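Local coordinates for fibronectin type III domain-containing protein (Simiduia agarivorans, PDB 6P2K) that probably cleaves xyloglucan or related beta-glucans as a zinc-binding glycoside hydrolase of family 74, through the two seven-bladed propellers of this chain, at residues 57-62 with 122-127; 76-81 with 128-133; 584-589 with 618-623; 592-597 with 611-616. One frame throughout, in Å; residues are numbered along the deposited sequence.

In the fold
From the N terminus, interaction 1 opens at 57-62 and interaction 2 at 76-81, on neighbouring strands of one sheet; both close on the single loop between strands 114-119 and 139-144, at 122-127 and then 128-133. The loops they close cross, and the centres of the two interactions lie about 8 Å apart. Together they bind this loop of the following four-stranded sheet to the sheet that begins with strand 60-66. Much later in the chain, interaction 3 joins strand 582-588 to strand 618-625 of the next sheet, and interaction 4, nested within it, pairs the hairpin strands 593-599 and 605-615. Interactions 1 and 3 are about 33 Å apart between centres.

Interaction 1 (57-62 with 122-127); sequences NNRVFA and RDDDDF. With ZN (zinc ion), chain Q.
Arg59 lays its guanidinium over one face of the Phe127 ring, planes 16° apart and Arg59 CZ 3.6 Å from the Phe127 ring centre, a cation-pi stack. The same group forms a salt bridge at its edge, where Arg59 NH1 donates to Asp124 OD2 at 2.9 Å on the syn side of the carboxylate, somewhat out of its plane; Gln713 takes a hydrogen bond from Arg59 NH2. Asp124 is used at both oxygens: OD1 of Asp124 binds the zinc ion at 2.0 Å, and three waters and Gln16 complete the metal shell. The Phe61 ring points its edge at the carboxylate, with Phe61 CE1 3.5 Å from Asp124 OD2. Arg122 slides past the Phe61 ring in the opposite direction, its CG 4.0 Å from Phe61 CD1. Arg122 then grips Phe61 O side-on, NE on a lone pair at 2.8 Å and NH2 at 3.2 Å. Further out, Asn57 OD1 closes an Asx turn by accepting from Arg59 N. A bend at chi3 (-67°) swings the Arg59 guanidinium across the Phe127 ring, while an inverse gamma turn centred on Asp124 shapes the loop at the metal. Strand 60-66 pairs with strand 72-77, with a classic bulge where Phe61 and Ala62 face Gly76; Phe61 also packs on Ala103 of strand 102-108 and on Gln18 of strand 17-22.

Interaction 2 (76-81 with 128-133); sequences GTLYGL and IGKFGE
Leu78 and Tyr79 are the corner residues of the type I turn that joins strands 72-77 and 80-84 into a beta hairpin, and both pack on Phe131, at a corner of a second type I turn, from Gly129 to Gly132. Tyr79 presents its edge to the Phe131 face in a tilted edge-to-face pair, centroids 4.9 Å apart and planes at 57°; Tyr79 CD1 lies 3.7 Å from Phe131 CG. Leu78 comes to the rim of that ring, its CD2 4.0 Å from Phe131 CE2. Leu78 chi1 (-176°, CG anti to N) carries the fork toward the loop, and CD1 reaches Ile128 CD1 at 4.1 Å. An alanine in place of Phe131 is likely to leave the edge of Tyr79 without its aromatic face and open a gap beside Leu78. Within the hairpin, Thr77 OG1 donates to Gly80 O at 2.8 Å and accepts from Tyr79 N, an ST turn that braces the corner. The Glu133 carboxylate, near the Leu78 carbonyl, is held by Arg164 in a salt bridge and by Ser101 N. A hairpin tip covered by a long loop from the next sheet in sequence fits the close succession of blades in a beta-propeller.

Interaction 3 (584-589 with 618-623); sequences FFSSTG and AEVEAW
Ala618 opens the contact by offering its carbonyl to Ser586: OG of Ser586 donates to Ala618 O at 2.7 Å, arriving from above the carbonyl plane, 40° out of it, and not along a lone pair. The serine reaches this oxygen because its OG sits between the backbone N and the carbonyl carbon (chi1 50°). Replacing Ser586 by alanine would probably leave the Ala618 carbonyl without this hydrogen bond and weaken the tie between the two strands at this point. Thr588 CG2 lies near the Ala618 backbone as well. At Glu619 the CA comes within 3.7 Å of Ser586 OG, but the side chain starts away from the contact, and its carboxylate is held by the backbone N-H groups of Gly695 and Ser696. Val620 turns back inward and presses one methyl against the opposite backbone: CG1 of Val620 is 3.6 Å from Ser586 N and 3.7 Å from Phe585 C. Glu621 points away and pairs with Lys572. Ala622 again faces the partner strand, its CB meeting the Phe584 ring at CD1, 4.0 Å away.

The two strands run antiparallel, at 175°, with axes 5.7 Å apart, yet they belong to different sheets and are joined by side chains rather than by a backbone ladder, as at the junction between successive blades of a beta-propeller. Phe584, Val620 and Ala622 all touch Leu631 of strand 628-634, and Val620 also touches Val594 of strand 593-599, while strand 567-575 flanks strand 582-588.

Interaction 4 (592-597 with 611-616); sequences QGVWRG and LASSGW
The amide of Gln592 is turned so that Ser614 CB lies over one of its faces, 3.9 Å from Gln592 CD, while OE1 of Gln592 takes a hydrogen bond from Gly615 N at 3.1 Å. That donor stands 32° out of the amide plane. Further along the chain the Trp595 ring has Gly593 O in its plane at the edge, and meets the Phe585 ring roughly parallel but offset, with NE1 bonded to Val591 O. Gln592 leads into a beta hairpin of strands 593-599 and 605-615, in an antiparallel propeller sheet.

Val594 and Leu611 form a hydrogen-bonded antiparallel pair. Leu611 N donates to Val594 O at 3.3 Å, whereas the return bond from Val594 N to Leu611 O, 3.1 Å, is weak. On the shared face, Val594 CB and Leu611 CB are 3.9 Å apart; Leu611 extends from an anti CG (chi1 -175°), which brings its CD2 beside Val594 CG2. The strand axes make an angle of 132°, and the backbones come closest at Gly593 and Ser613. An inverse gamma turn centred on Ala612 bends the second strand, with Ser613 N bonding weakly back to Leu611 O.

Gly593 fits tightly in this bend: its CA makes a CA-H...O contact with Leu611 O, and a side chain here would run into that same oxygen. Ser613 OG closes in on Gly593 CA to 3.2 Å from the other strand. Beyond it a single water donates to Ser613 O at 2.6 Å and to Gln592 O at 3.1 Å, linking the two carbonyls.

Interaction 1 (57-62 with 122-127)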
loop_
_atom_site.group_PDB
_atom_site.type_symbol
_atom_site.label_atom_id
_atom_site.label_comp_id
_atom_site.label_asym_id
_atom_site.label_seq_id
_atom_site.Cartn_x
_atom_site.Cartn_y
_atom_site.Cartn_z
ATOM N N ASN B 57 -28.875 -39.793 32.711
ATOM C CA ASN B 57 -28.038 -39.915 31.528
ATOM C C ASN B 57 -28.457 -38.844 30.532
ATOM O O ASN B 57 -29.652 -38.621 30.320
ATOM C CB ASN B 57 -28.148 -41.310 30.904
ATOM C CG ASN B 57 -27.414 -41.415 29.586
ATOM O OD1 ASN B 57 -27.988 -41.186 28.522
ATOM N ND2 ASN B 57 -26.133 -41.759 29.649
ATOM N N ASN B 58 -27.474 -38.180 29.928
ATOM C CA ASN B 58 -27.728 -36.974 29.152
ATOM C C ASN B 58 -27.758 -37.210 27.645
ATOM O O ASN B 58 -27.898 -36.244 26.887
ATOM C CB ASN B 58 -26.686 -35.907 29.493
ATOM C CG ASN B 58 -26.960 -35.243 30.828
ATOM O OD1 ASN B 58 -28.113 -35.102 31.239
ATOM N ND2 ASN B 58 -25.903 -34.837 31.514
ATOM N N ARG B 59 -27.650 -38.457 27.195
ATOM C CA ARG B 59 -27.825 -38.781 25.779
ATOM C C ARG B 59 -29.316 -38.979 25.531
ATOM O O ARG B 59 -29.863 -40.066 25.729
ATOM C CB ARG B 59 -27.016 -40.014 25.402
ATOM C CG ARG B 59 -26.907 -40.260 23.903
ATOM C CD ARG B 59 -25.721 -41.152 23.573
ATOM N NE ARG B 59 -24.446 -40.491 23.848
ATOM C CZ ARG B 59 -23.746 -39.813 22.944
ATOM N NH1 ARG B 59 -24.194 -39.700 21.702
ATOM N NH2 ARG B 59 -22.596 -39.246 23.280
ATOM N N VAL B 60 -29.986 -37.912 25.096
ATOM C CA VAL B 60 -31.439 -37.900 24.961
ATOM C C VAL B 60 -31.820 -38.261 23.533
ATOM O O VAL B 60 -31.323 -37.656 22.575
ATOM C CB VAL B 60 -32.015 -36.529 25.350
ATOM C CG1 VAL B 60 -33.527 -36.528 25.182
ATOM C CG2 VAL B 60 -31.632 -36.179 26.776
ATOM N N PHE B 61 -32.718 -39.240 23.390
ATOM C CA PHE B 61 -33.187 -39.681 22.086
ATOM C C PHE B 61 -34.623 -39.279 21.783
ATOM O O PHE B 61 -35.024 -39.340 20.615
ATOM C CB PHE B 61 -33.064 -41.207 21.963
ATOM C CG PHE B 61 -31.649 -41.704 21.917
ATOM C CD1 PHE B 61 -30.741 -41.173 21.018
ATOM C CD2 PHE B 61 -31.227 -42.706 22.773
ATOM C CE1 PHE B 61 -29.439 -41.631 20.974
ATOM C CE2 PHE B 61 -29.925 -43.165 22.734
ATOM C CZ PHE B 61 -29.031 -42.626 21.833
ATOM N N ALA B 62 -35.405 -38.876 22.783
ATOM C CA ALA B 62 -36.806 -38.554 22.549
ATOM C C ALA B 62 -37.345 -37.701 23.689
ATOM O O ALA B 62 -36.948 -37.860 24.846
ATOM C CB ALA B 62 -37.655 -39.821 22.399
ATOM N N ARG B 122 -31.909 -44.370 17.783
ATOM C CA ARG B 122 -31.680 -43.594 16.553
ATOM C C ARG B 122 -30.504 -44.218 15.803
ATOM O O ARG B 122 -30.479 -45.447 15.631
ATOM C CB ARG B 122 -31.517 -42.126 16.923
ATOM C CG ARG B 122 -32.731 -41.534 17.597
ATOM C CD ARG B 122 -32.693 -40.015 17.589
ATOM N NE ARG B 122 -33.967 -39.464 18.036
ATOM C CZ ARG B 122 -34.888 -38.954 17.226
ATOM N NH1 ARG B 122 -34.675 -38.908 15.917
ATOM N NH2 ARG B 122 -36.024 -38.485 17.726
ATOM N N ASP B 123 -29.532 -43.432 15.345
ATOM C CA ASP B 123 -28.364 -43.929 14.631
ATOM C C ASP B 123 -27.153 -44.107 15.537
ATOM O O ASP B 123 -26.048 -44.339 15.038
ATOM C CB ASP B 123 -28.018 -42.980 13.483
ATOM C CG ASP B 123 -27.891 -41.534 13.940
ATOM O OD1 ASP B 123 -28.639 -41.131 14.859
ATOM O OD2 ASP B 123 -27.044 -40.801 13.387
ATOM N N ASP B 124 -27.331 -44.002 16.853
ATOM C CA ASP B 124 -26.214 -44.099 17.785
ATOM C C ASP B 124 -25.847 -45.553 18.052
ATOM O O ASP B 124 -25.781 -45.978 19.210
ATOM C CB ASP B 124 -26.551 -43.394 19.100
ATOM C CG ASP B 124 -25.945 -42.007 19.195
ATOM O OD1 ASP B 124 -25.402 -41.507 18.184
ATOM O OD2 ASP B 124 -26.010 -41.413 20.291
ATOM N N ASP B 125 -25.599 -46.324 16.990
ATOM C CA ASP B 125 -25.292 -47.740 17.164
ATOM C C ASP B 125 -23.978 -47.944 17.907
ATOM O O ASP B 125 -23.797 -48.970 18.574
ATOM C CB ASP B 125 -25.255 -48.443 15.807
ATOM C CG ASP B 125 -26.644 -48.724 15.257
ATOM O OD1 ASP B 125 -27.285 -49.693 15.720
ATOM O OD2 ASP B 125 -27.098 -47.972 14.366
ATOM N N ASP B 126 -23.058 -46.987 17.818
ATOM C CA ASP B 126 -21.785 -47.100 18.516
ATOM C C ASP B 126 -21.888 -46.767 20.000
ATOM O O ASP B 126 -20.880 -46.849 20.707
ATOM C CB ASP B 126 -20.734 -46.206 17.849
ATOM C CG ASP B 126 -21.199 -44.768 17.689
ATOM O OD1 ASP B 126 -22.427 -44.527 17.687
ATOM O OD2 ASP B 126 -20.332 -43.876 17.562
ATOM N N PHE B 127 -23.076 -46.406 20.489
ATOM C CA PHE B 127 -23.272 -46.082 21.893
ATOM C C PHE B 127 -24.228 -47.019 22.619
ATOM O O PHE B 127 -24.324 -46.937 23.848
ATOM C CB PHE B 127 -23.794 -44.643 22.052
ATOM C CG PHE B 127 -22.738 -43.584 21.885
ATOM C CD1 PHE B 127 -22.436 -43.078 20.631
ATOM C CD2 PHE B 127 -22.057 -43.085 22.985
ATOM C CE1 PHE B 127 -21.469 -42.101 20.475
ATOM C CE2 PHE B 127 -21.089 -42.106 22.837
ATOM C CZ PHE B 127 -20.795 -41.614 21.579
HETATM ZN ZN ZN Q . -25.294 -39.754 17.160
HETATM O O HOH W 1 -23.802 -38.726 18.226
HETATM O O HOH W 2 -24.147 -40.515 15.572
HETATM O O HOH W 3 -27.317 -40.280 17.423
#

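Interaction 2 (76-81 with 128-133)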
loop_
_atom_site.group_PDB
_atom_site.type_symbol
_atom_site.label_atom_id
_atom_site.label_comp_id
_atom_site.label_asym_id
_atom_site.label_seq_id
_atom_site.Cartn_x
_atom_site.Cartn_y
_atom_site.Cartn_z
ATOM N N GLY B 76 -36.759 -39.897 26.794
ATOM C CA GLY B 76 -36.098 -41.160 26.559
ATOM C C GLY B 76 -34.608 -40.963 26.369
ATOM O O GLY B 76 -34.180 -40.189 25.509
ATOM N N THR B 77 -33.821 -41.658 27.186
ATOM C CA THR B 77 -32.366 -41.556 27.158
ATOM C C THR B 77 -31.747 -42.934 26.952
ATOM O O THR B 77 -32.433 -43.957 26.892
ATOM C CB THR B 77 -31.820 -40.932 28.446
ATOM O OG1 THR B 77 -31.940 -41.870 29.523
ATOM C CG2 THR B 77 -32.575 -39.664 28.793
ATOM N N LEU B 78 -30.416 -42.940 26.856
ATOM C CA LEU B 78 -29.682 -44.185 26.666
ATOM C C LEU B 78 -29.838 -45.116 27.860
ATOM O O LEU B 78 -29.708 -46.337 27.713
ATOM C CB LEU B 78 -28.207 -43.878 26.410
ATOM C CG LEU B 78 -27.256 -45.031 26.084
ATOM C CD1 LEU B 78 -27.693 -45.757 24.819
ATOM C CD2 LEU B 78 -25.827 -44.522 25.951
ATOM N N TYR B 79 -30.123 -44.570 29.043
ATOM C CA TYR B 79 -30.302 -45.382 30.239
ATOM C C TYR B 79 -31.764 -45.556 30.633
ATOM O O TYR B 79 -32.046 -46.167 31.668
ATOM C CB TYR B 79 -29.516 -44.792 31.413
ATOM C CG TYR B 79 -29.241 -45.801 32.511
ATOM C CD1 TYR B 79 -28.406 -46.887 32.289
ATOM C CD2 TYR B 79 -29.829 -45.676 33.764
ATOM C CE1 TYR B 79 -28.155 -47.819 33.285
ATOM C CE2 TYR B 79 -29.584 -46.605 34.769
ATOM C CZ TYR B 79 -28.746 -47.674 34.522
ATOM O OH TYR B 79 -28.495 -48.598 35.512
ATOM N N GLY B 80 -32.700 -45.042 29.845
ATOM C CA GLY B 80 -34.100 -45.315 30.076
ATOM C C GLY B 80 -34.938 -44.058 30.128
ATOM O O GLY B 80 -34.448 -42.935 30.025
ATOM N N LEU B 81 -36.238 -44.275 30.300
ATOM C CA LEU B 81 -37.203 -43.187 30.317
ATOM C C LEU B 81 -37.111 -42.399 31.620
ATOM O O LEU B 81 -36.901 -42.967 32.695
ATOM C CB LEU B 81 -38.615 -43.751 30.141
ATOM C CG LEU B 81 -39.754 -42.858 29.650
ATOM C CD1 LEU B 81 -39.524 -42.428 28.213
ATOM C CD2 LEU B 81 -41.066 -43.609 29.780
ATOM N N ILE B 128 -24.938 -47.899 21.907
ATOM C CA ILE B 128 -25.944 -48.739 22.549
ATOM C C ILE B 128 -25.324 -49.683 23.573
ATOM O O ILE B 128 -26.025 -50.177 24.463
ATOM C CB ILE B 128 -26.749 -49.515 21.480
ATOM C CG1 ILE B 128 -27.994 -50.166 22.091
ATOM C CG2 ILE B 128 -25.880 -50.568 20.812
ATOM C CD1 ILE B 128 -28.802 -49.246 22.984
ATOM N N GLY B 129 -24.021 -49.928 23.490
ATOM C CA GLY B 129 -23.374 -50.832 24.415
ATOM C C GLY B 129 -22.717 -50.204 25.624
ATOM O O GLY B 129 -22.089 -50.924 26.407
ATOM N N LYS B 130 -22.851 -48.888 25.817
ATOM C CA LYS B 130 -22.104 -48.215 26.877
ATOM C C LYS B 130 -22.499 -48.725 28.260
ATOM O O LYS B 130 -21.654 -48.813 29.158
ATOM C CB LYS B 130 -22.302 -46.702 26.785
ATOM C CG LYS B 130 -21.674 -46.054 25.556
ATOM C CD LYS B 130 -20.154 -46.034 25.626
ATOM C CE LYS B 130 -19.568 -45.225 24.474
ATOM N NZ LYS B 130 -18.087 -45.363 24.367
ATOM N N PHE B 131 -23.775 -49.065 28.453
ATOM C CA PHE B 131 -24.247 -49.608 29.722
ATOM C C PHE B 131 -24.577 -51.096 29.633
ATOM O O PHE B 131 -25.370 -51.604 30.434
ATOM C CB PHE B 131 -25.468 -48.835 30.222
ATOM C CG PHE B 131 -25.204 -47.382 30.504
ATOM C CD1 PHE B 131 -24.637 -46.985 31.705
ATOM C CD2 PHE B 131 -25.549 -46.411 29.579
ATOM C CE1 PHE B 131 -24.407 -45.647 31.973
ATOM C CE2 PHE B 131 -25.320 -45.071 29.838
ATOM C CZ PHE B 131 -24.747 -44.689 31.038
ATOM N N GLY B 132 -23.996 -51.805 28.665
ATOM C CA GLY B 132 -24.120 -53.243 28.577
ATOM C C GLY B 132 -25.213 -53.751 27.659
ATOM O O GLY B 132 -25.322 -54.969 27.476
ATOM N N GLU B 133 -26.026 -52.871 27.085
ATOM C CA GLU B 133 -27.061 -53.318 26.166
ATOM C C GLU B 133 -26.445 -53.770 24.844
ATOM O O GLU B 133 -25.295 -53.461 24.522
ATOM C CB GLU B 133 -28.082 -52.204 25.915
ATOM C CG GLU B 133 -29.153 -52.070 26.989
ATOM C CD GLU B 133 -30.289 -51.151 26.567
ATOM O OE1 GLU B 133 -30.174 -49.922 26.773
ATOM O OE2 GLU B 133 -31.298 -51.657 26.034
#

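Interaction 3 (584-589 with 618-623)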
loop_
_atom_site.group_PDB
_atom_site.type_symbol
_atom_site.label_atom_id
_atom_site.label_comp_id
_atom_site.label_asym_id
_atom_site.label_seq_id
_atom_site.Cartn_x
_atom_site.Cartn_y
_atom_site.Cartn_z
ATOM N N PHE B 584 8.770 -30.050 30.935
ATOM C CA PHE B 584 8.099 -31.264 31.369
ATOM C C PHE B 584 6.962 -31.580 30.406
ATOM O O PHE B 584 6.461 -30.701 29.700
ATOM C CB PHE B 584 7.532 -31.134 32.791
ATOM C CG PHE B 584 8.512 -30.609 33.801
ATOM C CD1 PHE B 584 8.667 -29.244 33.993
ATOM C CD2 PHE B 584 9.260 -31.478 34.576
ATOM C CE1 PHE B 584 9.561 -28.755 34.929
ATOM C CE2 PHE B 584 10.160 -30.996 35.512
ATOM C CZ PHE B 584 10.309 -29.632 35.688
ATOM N N PHE B 585 6.554 -32.846 30.385
ATOM C CA PHE B 585 5.348 -33.225 29.662
ATOM C C PHE B 585 4.850 -34.557 30.195
ATOM O O PHE B 585 5.603 -35.332 30.792
ATOM C CB PHE B 585 5.576 -33.288 28.142
ATOM C CG PHE B 585 6.478 -34.407 27.688
ATOM C CD1 PHE B 585 7.855 -34.257 27.702
ATOM C CD2 PHE B 585 5.947 -35.591 27.202
ATOM C CE1 PHE B 585 8.685 -35.272 27.264
ATOM C CE2 PHE B 585 6.773 -36.611 26.767
ATOM C CZ PHE B 585 8.143 -36.451 26.799
ATOM N N SER B 586 3.560 -34.803 29.987
ATOM C CA SER B 586 2.930 -36.060 30.363
ATOM C C SER B 586 2.898 -36.965 29.140
ATOM O O SER B 586 2.287 -36.619 28.122
ATOM C CB SER B 586 1.521 -35.828 30.910
ATOM O OG SER B 586 0.766 -34.997 30.043
ATOM N N SER B 587 3.567 -38.109 29.235
ATOM C CA SER B 587 3.617 -39.072 28.147
ATOM C C SER B 587 2.443 -40.029 28.243
ATOM O O SER B 587 2.209 -40.628 29.297
ATOM C CB SER B 587 4.928 -39.851 28.183
ATOM O OG SER B 587 4.919 -40.907 27.234
ATOM N N THR B 588 1.713 -40.184 27.139
ATOM C CA THR B 588 0.582 -41.100 27.083
ATOM C C THR B 588 0.767 -42.161 26.009
ATOM O O THR B 588 -0.199 -42.841 25.645
ATOM C CB THR B 588 -0.720 -40.327 26.855
ATOM O OG1 THR B 588 -0.764 -39.837 25.510
ATOM C CG2 THR B 588 -0.810 -39.157 27.820
ATOM N N GLY B 589 1.980 -42.310 25.497
ATOM C CA GLY B 589 2.292 -43.372 24.560
ATOM C C GLY B 589 3.699 -43.869 24.814
ATOM O O GLY B 589 4.559 -43.134 25.307
ATOM N N ALA B 618 -3.739 -37.795 30.900
ATOM C CA ALA B 618 -2.938 -37.345 32.028
ATOM C C ALA B 618 -2.266 -36.016 31.712
ATOM O O ALA B 618 -1.770 -35.800 30.603
ATOM C CB ALA B 618 -1.884 -38.394 32.376
ATOM N N GLU B 619 -2.237 -35.126 32.701
ATOM C CA GLU B 619 -1.706 -33.782 32.532
ATOM C C GLU B 619 -0.595 -33.508 33.535
ATOM O O GLU B 619 -0.519 -34.127 34.602
ATOM C CB GLU B 619 -2.799 -32.724 32.707
ATOM C CG GLU B 619 -3.797 -32.642 31.572
ATOM C CD GLU B 619 -4.981 -31.776 31.934
ATOM O OE1 GLU B 619 -5.393 -31.817 33.114
ATOM O OE2 GLU B 619 -5.496 -31.055 31.050
ATOM N N VAL B 620 0.257 -32.550 33.183
ATOM C CA VAL B 620 1.260 -32.008 34.090
ATOM C C VAL B 620 1.254 -30.491 33.946
ATOM O O VAL B 620 1.027 -29.963 32.851
ATOM C CB VAL B 620 2.661 -32.594 33.818
ATOM C CG1 VAL B 620 3.162 -32.199 32.428
ATOM C CG2 VAL B 620 3.644 -32.164 34.902
ATOM N N GLU B 621 1.467 -29.792 35.059
ATOM C CA GLU B 621 1.553 -28.339 35.073
ATOM C C GLU B 621 2.734 -27.916 35.930
ATOM O O GLU B 621 2.957 -28.473 37.008
ATOM C CB GLU B 621 0.268 -27.699 35.621
ATOM C CG GLU B 621 0.230 -26.173 35.534
ATOM C CD GLU B 621 -0.534 -25.660 34.328
ATOM O OE1 GLU B 621 -1.720 -25.295 34.498
ATOM O OE2 GLU B 621 0.047 -25.616 33.219
ATOM N N ALA B 622 3.479 -26.924 35.452
ATOM C CA ALA B 622 4.609 -26.364 36.181
ATOM C C ALA B 622 4.425 -24.859 36.288
ATOM O O ALA B 622 4.148 -24.193 35.285
ATOM C CB ALA B 622 5.936 -26.693 35.488
ATOM N N TRP B 623 4.573 -24.326 37.497
ATOM C CA TRP B 623 4.401 -22.896 37.717
ATOM C C TRP B 623 5.163 -22.495 38.973
ATOM O O TRP B 623 5.595 -23.341 39.759
ATOM C CB TRP B 623 2.917 -22.523 37.812
ATOM C CG TRP B 623 2.269 -22.831 39.129
ATOM C CD1 TRP B 623 2.058 -21.961 40.156
ATOM C CD2 TRP B 623 1.729 -24.091 39.551
ATOM N NE1 TRP B 623 1.425 -22.600 41.196
ATOM C CE2 TRP B 623 1.212 -23.908 40.850
ATOM C CE3 TRP B 623 1.636 -25.357 38.960
ATOM C CZ2 TRP B 623 0.610 -24.944 41.569
ATOM C CZ3 TRP B 623 1.041 -26.384 39.675
ATOM C CH2 TRP B 623 0.536 -26.170 40.968
#

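Interaction 4 (592-597 with 611-616)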
loop_
_atom_site.group_PDB
_atom_site.type_symbol
_atom_site.label_atom_id
_atom_site.label_comp_id
_atom_site.label_asym_id
_atom_site.label_seq_id
_atom_site.Cartn_x
_atom_site.Cartn_y
_atom_site.Cartn_z
ATOM N N GLN B 592 4.965 -44.257 29.482
ATOM C CA GLN B 592 4.099 -43.188 29.947
ATOM C C GLN B 592 4.666 -42.546 31.210
ATOM O O GLN B 592 5.596 -43.055 31.840
ATOM C CB GLN B 592 2.695 -43.724 30.209
ATOM C CG GLN B 592 1.974 -44.200 28.958
ATOM C CD GLN B 592 0.502 -44.449 29.194
ATOM O OE1 GLN B 592 -0.243 -43.540 29.558
ATOM N NE2 GLN B 592 0.074 -45.686 28.988
ATOM N N GLY B 593 4.083 -41.413 31.584
ATOM C CA GLY B 593 4.418 -40.732 32.814
ATOM C C GLY B 593 4.829 -39.299 32.571
ATOM O O GLY B 593 4.787 -38.786 31.454
ATOM N N VAL B 594 5.226 -38.642 33.656
ATOM C CA VAL B 594 5.766 -37.288 33.570
ATOM C C VAL B 594 7.240 -37.380 33.203
ATOM O O VAL B 594 8.025 -38.040 33.890
ATOM C CB VAL B 594 5.569 -36.520 34.885
ATOM C CG1 VAL B 594 6.131 -35.111 34.757
ATOM C CG2 VAL B 594 4.097 -36.480 35.260
ATOM N N TRP B 595 7.615 -36.731 32.107
ATOM C CA TRP B 595 8.989 -36.702 31.637
ATOM C C TRP B 595 9.560 -35.301 31.825
ATOM O O TRP B 595 8.826 -34.309 31.820
ATOM C CB TRP B 595 9.067 -37.110 30.161
ATOM C CG TRP B 595 9.039 -38.589 29.942
ATOM C CD1 TRP B 595 7.982 -39.428 30.140
ATOM C CD2 TRP B 595 10.119 -39.406 29.469
ATOM N NE1 TRP B 595 8.338 -40.720 29.824
ATOM C CE2 TRP B 595 9.644 -40.733 29.410
ATOM C CE3 TRP B 595 11.439 -39.142 29.087
ATOM C CZ2 TRP B 595 10.446 -41.796 28.994
ATOM C CZ3 TRP B 595 12.234 -40.198 28.673
ATOM C CH2 TRP B 595 11.734 -41.509 28.628
ATOM N N ARG B 596 10.878 -35.225 31.991
ATOM C CA ARG B 596 11.563 -33.949 32.152
ATOM C C ARG B 596 12.754 -33.893 31.211
ATOM O O ARG B 596 13.578 -34.814 31.194
ATOM C CB ARG B 596 12.024 -33.744 33.593
ATOM C CG ARG B 596 12.872 -32.502 33.807
ATOM C CD ARG B 596 13.508 -32.550 35.190
ATOM N NE ARG B 596 14.272 -31.354 35.530
ATOM C CZ ARG B 596 15.556 -31.173 35.238
ATOM N NH1 ARG B 596 16.232 -32.110 34.583
ATOM N NH2 ARG B 596 16.169 -30.054 35.601
ATOM N N GLY B 597 12.838 -32.823 30.430
ATOM C CA GLY B 597 13.948 -32.597 29.518
ATOM C C GLY B 597 14.758 -31.395 29.966
ATOM O O GLY B 597 14.198 -30.391 30.418
ATOM N N LEU B 611 8.114 -39.469 36.855
ATOM C CA LEU B 611 6.979 -40.047 37.562
ATOM C C LEU B 611 6.414 -41.174 36.713
ATOM O O LEU B 611 6.103 -40.968 35.538
ATOM C CB LEU B 611 5.895 -38.997 37.844
ATOM C CG LEU B 611 4.723 -39.503 38.695
ATOM C CD1 LEU B 611 5.170 -39.779 40.129
ATOM C CD2 LEU B 611 3.558 -38.528 38.670
ATOM N N ALA B 612 6.281 -42.359 37.305
ATOM C CA ALA B 612 5.740 -43.514 36.590
ATOM C C ALA B 612 4.211 -43.485 36.658
ATOM O O ALA B 612 3.558 -44.344 37.252
ATOM C CB ALA B 612 6.302 -44.809 37.164
ATOM N N SER B 613 3.645 -42.453 36.035
ATOM C CA SER B 613 2.206 -42.280 35.940
ATOM C C SER B 613 1.713 -42.834 34.603
ATOM O O SER B 613 2.486 -43.359 33.796
ATOM C CB SER B 613 1.832 -40.804 36.109
ATOM O OG SER B 613 2.724 -39.972 35.391
ATOM N N SER B 614 0.405 -42.728 34.376
ATOM C CA SER B 614 -0.192 -43.184 33.126
ATOM C C SER B 614 -1.599 -42.610 33.003
ATOM O O SER B 614 -2.138 -42.016 33.939
ATOM C CB SER B 614 -0.217 -44.714 33.045
ATOM O OG SER B 614 -0.971 -45.268 34.108
ATOM N N GLY B 615 -2.192 -42.805 31.824
ATOM C CA GLY B 615 -3.514 -42.285 31.529
ATOM C C GLY B 615 -3.549 -41.526 30.217
ATOM O O GLY B 615 -2.659 -40.714 29.949
ATOM N N TRP B 616 -4.570 -41.773 29.391
ATOM C CA TRP B 616 -4.607 -41.174 28.059
ATOM C C TRP B 616 -4.738 -39.655 28.114
ATOM O O TRP B 616 -4.250 -38.960 27.213
ATOM C CB TRP B 616 -5.753 -41.774 27.241
ATOM C CG TRP B 616 -5.868 -41.213 25.844
ATOM C CD1 TRP B 616 -6.928 -40.526 25.319
ATOM C CD2 TRP B 616 -4.888 -41.296 24.801
ATOM N NE1 TRP B 616 -6.667 -40.178 24.015
ATOM C CE2 TRP B 616 -5.422 -40.639 23.672
ATOM C CE3 TRP B 616 -3.613 -41.864 24.709
ATOM C CZ2 TRP B 616 -4.723 -40.532 22.469
ATOM C CZ3 TRP B 616 -2.919 -41.755 23.516
ATOM C CH2 TRP B 616 -3.476 -41.091 22.412
HETATM O O HOH W 4 4.339 -45.237 33.689
#